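Local coordinates for sugar fermentation stimulation protein homolog (Pyrococcus furiosus, PDB 4DA2), which probably binds DNA, and joins an OB-fold domain to a PD-(D/E)xK nuclease-like domain that holds calcium ions, at residues Arg152-Ile157 / Ala195-Glu200; Glu71-Ile76 / Val136-Glu141; Pro110-Ser115 / Ile157-Lys162. The protein carries 1 engineered substitution. All coordinates share one frame; numbering follows the deposited sequence.

Interaction 1 (Arg152-Ile157 / Ala195-Glu200); sequences RGQRHI and AELLKE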
loop_
_atom_site.group_PDB
_atom_site.type_symbol
_atom_site.label_atom_id
_atom_site.label_comp_id
_atom_site.label_asym_id
_atom_site.label_seq_id
_atom_site.Cartn_x
_atom_site.Cartn_y
_atom_site.Cartn_z
ATOM N N ARG A 152 9.894 3.634 -10.745
ATOM C CA ARG A 152 9.668 2.276 -10.288
ATOM C C ARG A 152 8.247 1.856 -10.693
ATOM O O ARG A 152 8.076 0.823 -11.324
ATOM C CB ARG A 152 9.848 2.233 -8.767
ATOM C CG ARG A 152 9.875 0.876 -8.107
ATOM C CD ARG A 152 9.710 1.086 -6.591
ATOM N NE ARG A 152 10.099 -0.056 -5.767
ATOM C CZ ARG A 152 10.999 -0.011 -4.784
ATOM N NH1 ARG A 152 11.627 1.122 -4.480
ATOM N NH2 ARG A 152 11.270 -1.106 -4.095
ATOM N N GLY A 153 7.248 2.673 -10.346
ATOM C CA GLY A 153 5.850 2.393 -10.690
ATOM C C GLY A 153 5.528 2.431 -12.170
ATOM O O GLY A 153 4.723 1.628 -12.652
ATOM N N GLN A 154 6.146 3.358 -12.909
ATOM C CA GLN A 154 5.998 3.385 -14.359
ATOM C C GLN A 154 6.477 2.069 -14.969
ATOM O O GLN A 154 5.800 1.520 -15.823
ATOM C CB GLN A 154 6.749 4.566 -14.988
ATOM C CG GLN A 154 6.187 5.937 -14.635
ATOM C CD GLN A 154 7.098 7.074 -15.104
ATOM O OE1 GLN A 154 8.001 6.866 -15.900
ATOM N NE2 GLN A 154 6.861 8.268 -14.601
ATOM N N ARG A 155 7.622 1.566 -14.493
ATOM C CA ARG A 155 8.167 0.273 -14.917
ATOM C C ARG A 155 7.227 -0.874 -14.614
ATOM O O ARG A 155 7.019 -1.720 -15.451
ATOM C CB ARG A 155 9.524 0.003 -14.251
ATOM C CG ARG A 155 10.686 0.658 -14.965
ATOM C CD ARG A 155 12.023 0.240 -14.296
ATOM N NE ARG A 155 12.991 1.331 -14.328
ATOM C CZ ARG A 155 13.574 1.871 -13.261
ATOM N NH1 ARG A 155 13.321 1.422 -12.024
ATOM N NH2 ARG A 155 14.426 2.868 -13.430
ATOM N N HIS A 156 6.688 -0.899 -13.401
ATOM C CA HIS A 156 5.782 -1.974 -13.017
ATOM C C HIS A 156 4.551 -2.000 -13.906
ATOM O O HIS A 156 4.141 -3.062 -14.349
ATOM C CB HIS A 156 5.365 -1.854 -11.558
ATOM C CG HIS A 156 6.471 -2.079 -10.576
ATOM N ND1 HIS A 156 6.390 -1.649 -9.270
ATOM C CD2 HIS A 156 7.679 -2.689 -10.702
ATOM C CE1 HIS A 156 7.491 -2.000 -8.623
ATOM N NE2 HIS A 156 8.298 -2.614 -9.476
ATOM N N ILE A 157 3.955 -0.839 -14.167
ATOM C CA ILE A 157 2.730 -0.794 -14.987
ATOM C C ILE A 157 3.035 -1.245 -16.426
ATOM O O ILE A 157 2.233 -1.966 -17.056
ATOM C CB ILE A 157 2.013 0.585 -14.926
ATOM C CG1 ILE A 157 1.574 0.873 -13.480
ATOM C CG2 ILE A 157 0.761 0.595 -15.895
ATOM C CD1 ILE A 157 1.407 2.390 -13.141
ATOM N N ALA A 195 -0.768 8.100 -14.784
ATOM C CA ALA A 195 -2.207 8.198 -15.095
ATOM C C ALA A 195 -2.496 7.712 -16.539
ATOM O O ALA A 195 -3.443 6.944 -16.766
ATOM C CB ALA A 195 -2.728 9.601 -14.855
ATOM N N GLU A 196 -1.654 8.123 -17.492
ATOM C CA GLU A 196 -1.782 7.667 -18.892
ATOM C C GLU A 196 -1.577 6.151 -19.018
ATOM O O GLU A 196 -2.349 5.475 -19.703
ATOM C CB GLU A 196 -0.825 8.446 -19.814
ATOM C CG GLU A 196 -0.823 8.000 -21.283
ATOM C CD GLU A 196 -2.101 8.329 -22.047
ATOM O OE1 GLU A 196 -3.084 8.835 -21.456
ATOM O OE2 GLU A 196 -2.117 8.071 -23.268
ATOM N N LEU A 197 -0.534 5.636 -18.365
ATOM C CA LEU A 197 -0.226 4.208 -18.350
ATOM C C LEU A 197 -1.357 3.359 -17.729
ATOM O O LEU A 197 -1.591 2.261 -18.168
ATOM C CB LEU A 197 1.107 3.940 -17.617
ATOM C CG LEU A 197 2.429 4.246 -18.365
ATOM C CD1 LEU A 197 3.611 4.104 -17.378
ATOM C CD2 LEU A 197 2.588 3.330 -19.580
ATOM N N LEU A 198 -2.014 3.859 -16.683
ATOM C CA LEU A 198 -3.133 3.100 -16.063
ATOM C C LEU A 198 -4.337 2.928 -17.017
ATOM O O LEU A 198 -5.021 1.883 -17.019
ATOM C CB LEU A 198 -3.545 3.711 -14.701
ATOM C CG LEU A 198 -2.512 3.501 -13.570
ATOM C CD1 LEU A 198 -2.845 4.402 -12.383
ATOM C CD2 LEU A 198 -2.412 2.028 -13.151
ATOM N N LYS A 199 -4.592 3.963 -17.818
ATOM C CA LYS A 199 -5.611 3.903 -18.880
ATOM C C LYS A 199 -5.249 2.843 -19.896
ATOM O O LYS A 199 -6.101 2.057 -20.295
ATOM C CB LYS A 199 -5.764 5.267 -19.589
ATOM C CG LYS A 199 -6.424 6.347 -18.719
ATOM C CD LYS A 199 -6.741 7.624 -19.514
ATOM C CE LYS A 199 -7.254 8.723 -18.590
ATOM N NZ LYS A 199 -6.126 9.416 -17.884
ATOM N N GLU A 200 -3.975 2.825 -20.299
ATOM C CA GLU A 200 -3.453 1.847 -21.240
ATOM C C GLU A 200 -3.556 0.435 -20.669
ATOM O O GLU A 200 -3.938 -0.505 -21.398
ATOM C CB GLU A 200 -1.993 2.167 -21.613
ATOM C CG GLU A 200 -1.406 1.227 -22.665
ATOM C CD GLU A 200 0.003 1.613 -23.118
ATOM O OE1 GLU A 200 0.515 2.655 -22.672
ATOM O OE2 GLU A 200 0.598 0.855 -23.921
#
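Ile157 meets two leucines of the neighbouring helix, one with each arm. Its CG2 lies 3.8 Å from Leu197 CB. The same methyl comes 3.7 Å from Leu197 O, so it rests against backbone as well as side chain. The longer arm, through CD1, reaches Leu198 CD2 at 3.8 Å, and these two side chains cross at about a right angle. The split follows from the first torsion of Ile157. CG1 is turned anti to the carbonyl carbon (chi1 -62°), while CG2 is anti to the backbone N.

Leu197 points back in return. Its CD1 approaches Gln154 O at 3.7 Å and lies 4.0 Å from Gln154 CB. The leucine methyl therefore touches the root of the glutamine and the backbone of that helical turn. The amide end of Gln154 is used elsewhere: NE2 donates to Asp191 OD2, in the loop ahead of helix 192-204.

The two helices run almost side by side and in the same direction. The segment axes are 10.0 Å apart at closest and 13° from parallel. Each helix leads into a strand, 169-176 and 207-215, and these strands are parallel neighbours in the large sheet. His156, just before Ile157, bonds through ND1 to Lys133 NZ, next in sequence to the metal-binding Glu131 and Thr132. The side chain of Ile157 is about 10 Å from a bound calcium ion.

No hydrogen bond joins the two segments. The contact between them buries 208 Å² in all, and its chemistry is essentially apolar. This is consistent with helix spacing set here by the fit of branched aliphatic chains, with a polar tie further along, the salt bridge from Glu200 to Arg165.

Interaction 2 (Glu71-Ile76 / Val136-Glu141); sequences EDHGKI and VLREGE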
loop_
_atom_site.group_PDB
_atom_site.type_symbol
_atom_site.label_atom_id
_atom_site.label_comp_id
_atom_site.label_asym_id
_atom_site.label_seq_id
_atom_site.Cartn_x
_atom_site.Cartn_y
_atom_site.Cartn_z
ATOM N N GLU A 71 -2.119 9.279 12.710
ATOM C CA GLU A 71 -3.481 9.507 13.146
ATOM C C GLU A 71 -4.189 10.164 11.990
ATOM O O GLU A 71 -3.646 11.066 11.338
ATOM C CB GLU A 71 -3.478 10.429 14.392
ATOM C CG GLU A 71 -4.869 10.718 14.995
ATOM C CD GLU A 71 -5.701 11.753 14.225
ATOM O OE1 GLU A 71 -5.113 12.591 13.497
ATOM O OE2 GLU A 71 -6.958 11.727 14.363
ATOM N N ASP A 72 -5.408 9.712 11.730
ATOM C CA ASP A 72 -6.163 10.240 10.604
ATOM C C ASP A 72 -7.618 10.025 10.952
ATOM O O ASP A 72 -8.076 8.881 11.059
ATOM C CB ASP A 72 -5.784 9.521 9.295
ATOM C CG ASP A 72 -6.371 10.174 8.063
ATOM O OD1 ASP A 72 -6.736 11.361 8.133
ATOM O OD2 ASP A 72 -6.431 9.518 7.000
ATOM N N HIS A 73 -8.312 11.138 11.201
ATOM C CA HIS A 73 -9.734 11.118 11.513
ATOM C C HIS A 73 -10.112 10.124 12.623
ATOM O O HIS A 73 -11.154 9.467 12.570
ATOM C CB HIS A 73 -10.548 10.934 10.221
ATOM C CG HIS A 73 -10.302 12.022 9.220
ATOM N ND1 HIS A 73 -10.329 13.361 9.558
ATOM C CD2 HIS A 73 -9.988 11.973 7.905
ATOM C CE1 HIS A 73 -10.057 14.089 8.489
ATOM N NE2 HIS A 73 -9.851 13.271 7.472
ATOM N N GLY A 74 -9.269 10.046 13.649
ATOM C CA GLY A 74 -9.554 9.219 14.795
ATOM C C GLY A 74 -9.112 7.774 14.653
ATOM O O GLY A 74 -9.174 6.992 15.604
ATOM N N LYS A 75 -8.662 7.417 13.459
ATOM C CA LYS A 75 -8.183 6.065 13.191
ATOM C C LYS A 75 -6.708 6.228 12.820
ATOM O O LYS A 75 -6.089 7.287 13.106
ATOM C CB LYS A 75 -8.983 5.417 12.022
ATOM C CG LYS A 75 -10.528 5.406 12.140
ATOM C CD LYS A 75 -11.035 4.350 13.116
ATOM C CE LYS A 75 -12.555 4.030 12.990
ATOM N NZ LYS A 75 -13.452 5.193 13.314
ATOM N N ILE A 76 -6.146 5.225 12.144
ATOM C CA ILE A 76 -4.753 5.293 11.699
ATOM C C ILE A 76 -4.632 4.993 10.198
ATOM O O ILE A 76 -5.099 3.936 9.758
ATOM C CB ILE A 76 -3.878 4.315 12.484
ATOM C CG1 ILE A 76 -3.884 4.698 13.982
ATOM C CG2 ILE A 76 -2.437 4.344 11.928
ATOM C CD1 ILE A 76 -3.393 3.579 14.936
ATOM N N VAL A 136 -2.328 6.338 -0.287
ATOM C CA VAL A 136 -2.681 6.995 0.978
ATOM C C VAL A 136 -2.709 8.527 0.850
ATOM O O VAL A 136 -2.654 9.258 1.867
ATOM C CB VAL A 136 -1.826 6.492 2.187
ATOM C CG1 VAL A 136 -2.153 4.998 2.477
ATOM C CG2 VAL A 136 -0.321 6.686 1.944
ATOM N N LEU A 137 -2.797 9.004 -0.388
ATOM C CA LEU A 137 -3.003 10.426 -0.653
ATOM C C LEU A 137 -4.503 10.677 -0.785
ATOM O O LEU A 137 -5.178 10.013 -1.573
ATOM C CB LEU A 137 -2.260 10.851 -1.924
ATOM C CG LEU A 137 -2.407 12.323 -2.346
ATOM C CD1 LEU A 137 -1.724 13.286 -1.366
ATOM C CD2 LEU A 137 -1.935 12.563 -3.767
ATOM N N ARG A 138 -5.035 11.598 0.015
ATOM C CA ARG A 138 -6.477 11.801 0.077
ATOM C C ARG A 138 -6.911 13.025 -0.689
ATOM O O ARG A 138 -6.305 14.088 -0.578
ATOM C CB ARG A 138 -6.936 11.953 1.524
ATOM C CG ARG A 138 -8.407 12.418 1.681
ATOM C CD ARG A 138 -8.718 12.906 3.089
ATOM N NE ARG A 138 -8.349 11.917 4.093
ATOM C CZ ARG A 138 -9.070 10.841 4.406
ATOM N NH1 ARG A 138 -10.224 10.602 3.789
ATOM N NH2 ARG A 138 -8.625 9.994 5.327
ATOM N N GLU A 139 -7.970 12.859 -1.462
ATOM C CA GLU A 139 -8.729 13.990 -1.995
ATOM C C GLU A 139 -10.201 13.687 -1.768
ATOM O O GLU A 139 -10.818 12.932 -2.523
ATOM C CB GLU A 139 -8.456 14.228 -3.475
ATOM C CG GLU A 139 -9.232 15.424 -4.048
ATOM C CD GLU A 139 -9.293 15.412 -5.559
ATOM O OE1 GLU A 139 -8.249 15.671 -6.205
ATOM O OE2 GLU A 139 -10.394 15.147 -6.095
ATOM N N GLY A 140 -10.754 14.260 -0.702
ATOM C CA GLY A 140 -12.143 13.995 -0.321
ATOM C C GLY A 140 -12.411 12.528 -0.039
ATOM O O GLY A 140 -11.826 11.941 0.863
ATOM N N GLU A 141 -13.265 11.918 -0.856
ATOM C CA GLU A 141 -13.606 10.516 -0.673
ATOM C C GLU A 141 -12.638 9.590 -1.405
ATOM O O GLU A 141 -12.795 8.368 -1.347
ATOM C CB GLU A 141 -15.040 10.262 -1.157
ATOM C CG GLU A 141 -16.110 10.577 -0.078
ATOM C CD GLU A 141 -16.038 9.645 1.125
ATOM O OE1 GLU A 141 -15.877 8.427 0.922
ATOM O OE2 GLU A 141 -16.146 10.125 2.274
HETATM O O HOH W 1 -5.369 11.744 4.693
#
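Asp72 and Arg138 form a salt bridge between the two domains. Arg138 NH2 donates to Asp72 OD2 at 2.8 Å, with an N-H...O angle of 147°. The oxygen lies in the guanidinium plane. From the acid's side the bond arrives on the syn side, but 32° out of the carboxylate plane. The groups are therefore twisted against each other and share one N-H...O bond rather than two side by side. Arg138 leaves its strand with CG anti to the backbone N, then bends at chi3 (-53°), which swings the guanidinium to the acid.

Water adds a second link. It accepts from Arg138 NE at 3.0 Å and donates weakly to Asp72 OD2. Backbone carbonyls also grip the guanidinium: NH2 bonds Pro179 O as well, and NH1 bonds Asn180 O. These bonds fix the rotation of the guanidinium.

A van der Waals contact comes from His73. Its CD2 stands over one guanidinium face, 3.5 Å from Arg138 NH2. The ring meets the group edge-on, its plane steeply inclined to the guanidinium, so this is no flat stack.

Bonds within the hairpin shape the acidic side. Asp72 N and Lys75 O, and Lys75 N and Asp72 O, pair at 2.9 Å each. Gly74 N donates to the side chain of Glu71, at OE2, also at 2.9 Å. His73 and Gly74 both have positive phi, as this turn needs.

Asp72 to Lys75 is a type I' turn. It closes a beta hairpin with a two-residue loop, His73 and Gly74, between strands 65-72 and 75-78. The hairpin belongs to the OB domain. Arg138 lies near the end of strand 127-139, in the nuclease-like domain. The arrangement is a surface salt bridge at a domain interface, with a hairpin tip set against a strand end.

Interaction 3 (Pro110-Ser115 / Ile157-Lys162); sequences PRVGES and IKELIK
Glu159 lays its side chain across the turn formed by Val112 to Ser115. Its CB packs on Val112 CG1 at 3.9 Å, and the two side chains slide past each other in opposite directions. Its CD passes 3.5 Å from Val112 O. The carboxylate lies against Gly113, and Glu114 N donates to Glu159 OE2 at 2.9 Å. The bond is nearly straight (167°), but the donor sits well above the carboxylate plane. A bend at chi2 (-62°) folds the glutamate onto the turn.

OE1, the other oxygen, rests against Gly113 CA at 3.4 Å. A CB on Gly113 would fall much too close to this oxygen. The residue also has positive phi, which glycine accepts readily. The turn is type II', closed by backbone bonds between Val112 and Ser115 in both directions, at 3.0 Å each. Val112 O is thus already occupied by Ser115 N where the glutamate passes it.

The acidic end of Glu114 comes no closer than 4.9 Å, OE1 to Glu159 OE2. This like-charge approach may be eased by the amide bond, which offers a positive dipole to the Glu159 carboxylate. An alanine in place of Glu159 takes away the acceptor of Glu114 N, and the tip of the turn is likely to be held less firmly to the helix.

The turn links strand 111-112 to strand 115-122 in the nuclease-like domain. Val112 is buried between sheet and helix, touching Phe129 and Leu117 from the strands and Leu163 one turn after Glu159. Ser115 leans on His156. Elsewhere on helix 151-165, Leu160 touches Glu131 and Leu117 of the sheet, and Ile157 and Ile161 pack on helix 192-204.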
loop_
_atom_site.group_PDB
_atom_site.type_symbol
_atom_site.label_atom_id
_atom_site.label_comp_id
_atom_site.label_asym_id
_atom_site.label_seq_id
_atom_site.Cartn_x
_atom_site.Cartn_y
_atom_site.Cartn_z
ATOM N N PRO A 110 8.725 -12.052 -7.897
ATOM C CA PRO A 110 9.304 -12.689 -9.074
ATOM C C PRO A 110 9.756 -11.652 -10.094
ATOM O O PRO A 110 9.146 -10.575 -10.221
ATOM C CB PRO A 110 8.128 -13.479 -9.655
ATOM C CG PRO A 110 6.922 -12.768 -9.165
ATOM C CD PRO A 110 7.281 -12.358 -7.789
ATOM N N ARG A 111 10.832 -11.970 -10.806
ATOM C CA ARG A 111 11.265 -11.142 -11.910
ATOM C C ARG A 111 10.256 -11.196 -13.061
ATOM O O ARG A 111 9.774 -12.266 -13.424
ATOM C CB ARG A 111 12.628 -11.602 -12.427
ATOM C CG ARG A 111 13.808 -11.247 -11.563
ATOM C CD ARG A 111 15.073 -11.659 -12.312
ATOM N NE ARG A 111 16.319 -11.235 -11.674
ATOM C CZ ARG A 111 16.881 -10.037 -11.820
ATOM N NH1 ARG A 111 16.305 -9.102 -12.571
ATOM N NH2 ARG A 111 18.023 -9.771 -11.201
ATOM N N VAL A 112 9.936 -10.028 -13.603
ATOM C CA VAL A 112 9.078 -9.876 -14.762
ATOM C C VAL A 112 9.710 -8.781 -15.613
ATOM O O VAL A 112 9.807 -7.613 -15.174
ATOM C CB VAL A 112 7.639 -9.407 -14.384
ATOM C CG1 VAL A 112 6.787 -9.251 -15.613
ATOM C CG2 VAL A 112 6.982 -10.353 -13.387
ATOM N N GLY A 113 10.107 -9.146 -16.829
ATOM C CA GLY A 113 10.788 -8.203 -17.736
ATOM C C GLY A 113 12.026 -7.618 -17.076
ATOM O O GLY A 113 12.910 -8.351 -16.634
ATOM N N GLU A 114 12.088 -6.292 -17.008
ATOM C CA GLU A 114 13.239 -5.607 -16.421
ATOM C C GLU A 114 13.122 -5.374 -14.921
ATOM O O GLU A 114 14.031 -4.820 -14.309
ATOM C CB GLU A 114 13.432 -4.244 -17.090
ATOM C CG GLU A 114 13.744 -4.271 -18.564
ATOM C CD GLU A 114 13.625 -2.891 -19.178
ATOM O OE1 GLU A 114 13.424 -1.902 -18.432
ATOM O OE2 GLU A 114 13.727 -2.795 -20.413
ATOM N N SER A 115 12.008 -5.803 -14.328
ATOM C CA SER A 115 11.691 -5.437 -12.966
ATOM C C SER A 115 11.279 -6.665 -12.130
ATOM O O SER A 115 11.573 -7.807 -12.490
ATOM C CB SER A 115 10.573 -4.372 -13.004
ATOM O OG SER A 115 10.427 -3.731 -11.759
ATOM N N ILE A 157 3.955 -0.839 -14.167
ATOM C CA ILE A 157 2.730 -0.794 -14.987
ATOM C C ILE A 157 3.035 -1.245 -16.426
ATOM O O ILE A 157 2.233 -1.966 -17.056
ATOM C CB ILE A 157 2.013 0.585 -14.926
ATOM C CG1 ILE A 157 1.574 0.873 -13.480
ATOM C CG2 ILE A 157 0.761 0.595 -15.895
ATOM C CD1 ILE A 157 1.407 2.390 -13.141
ATOM N N LYS A 158 4.217 -0.858 -16.932
ATOM C CA LYS A 158 4.654 -1.306 -18.256
ATOM C C LYS A 158 4.785 -2.819 -18.346
ATOM O O LYS A 158 4.362 -3.418 -19.334
ATOM C CB LYS A 158 5.923 -0.561 -18.712
ATOM C CG LYS A 158 5.642 0.905 -19.084
ATOM C CD LYS A 158 6.927 1.656 -19.473
ATOM C CE LYS A 158 6.616 3.037 -20.031
ATOM N NZ LYS A 158 7.855 3.749 -20.447
ATOM N N GLU A 159 5.320 -3.455 -17.299
ATOM C CA GLU A 159 5.455 -4.904 -17.314
ATOM C C GLU A 159 4.079 -5.582 -17.231
ATOM O O GLU A 159 3.863 -6.640 -17.823
ATOM C CB GLU A 159 6.353 -5.400 -16.184
ATOM C CG GLU A 159 7.802 -4.915 -16.259
ATOM C CD GLU A 159 8.546 -5.379 -17.517
ATOM O OE1 GLU A 159 8.031 -6.228 -18.289
ATOM O OE2 GLU A 159 9.659 -4.886 -17.721
ATOM N N LEU A 160 3.155 -4.961 -16.478
ATOM C CA LEU A 160 1.784 -5.472 -16.376
ATOM C C LEU A 160 1.087 -5.438 -17.747
ATOM O O LEU A 160 0.388 -6.383 -18.125
ATOM C CB LEU A 160 0.976 -4.676 -15.321
ATOM C CG LEU A 160 1.383 -4.926 -13.862
ATOM C CD1 LEU A 160 0.763 -3.835 -12.951
ATOM C CD2 LEU A 160 0.918 -6.283 -13.411
ATOM N N ILE A 161 1.238 -4.316 -18.442
ATOM C CA ILE A 161 0.667 -4.125 -19.769
ATOM C C ILE A 161 1.205 -5.210 -20.721
ATOM O O ILE A 161 0.435 -5.849 -21.453
ATOM C CB ILE A 161 0.972 -2.706 -20.308
ATOM C CG1 ILE A 161 0.159 -1.652 -19.543
ATOM C CG2 ILE A 161 0.691 -2.645 -21.831
ATOM C CD1 ILE A 161 0.589 -0.217 -19.806
ATOM N N LYS A 162 2.518 -5.436 -20.692
ATOM C CA LYS A 162 3.122 -6.431 -21.586
ATOM C C LYS A 162 2.610 -7.857 -21.284
ATOM O O LYS A 162 2.293 -8.609 -22.199
ATOM C CB LYS A 162 4.644 -6.358 -21.508
ATOM C CG LYS A 162 5.400 -7.587 -22.094
ATOM C CD LYS A 162 5.409 -7.659 -23.609
ATOM C CE LYS A 162 6.561 -8.546 -24.089
ATOM N NZ LYS A 162 6.177 -9.358 -25.264
#

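From the N terminus, residues 71-76 of the OB domain come first. Interaction 2 closes at 136-141, after a loop of 59 residues, and ties the OB domain to the nuclease-like domain. Residues 110-115 lie inside that loop but pair beyond it, at 157-162, so interaction 3 crosses interaction 2. Interaction 1 opens at 152-157 and closes at 195-200. It follows interaction 2 in series and crosses interaction 3. None is nested. Interactions 1 and 3 share Ile157 and touch, with centres 11 Å apart. Together they fasten helix 151-165 to helix 192-204 and to a hairpin turn. Interaction 2 lies across the chain's centre from interaction 3.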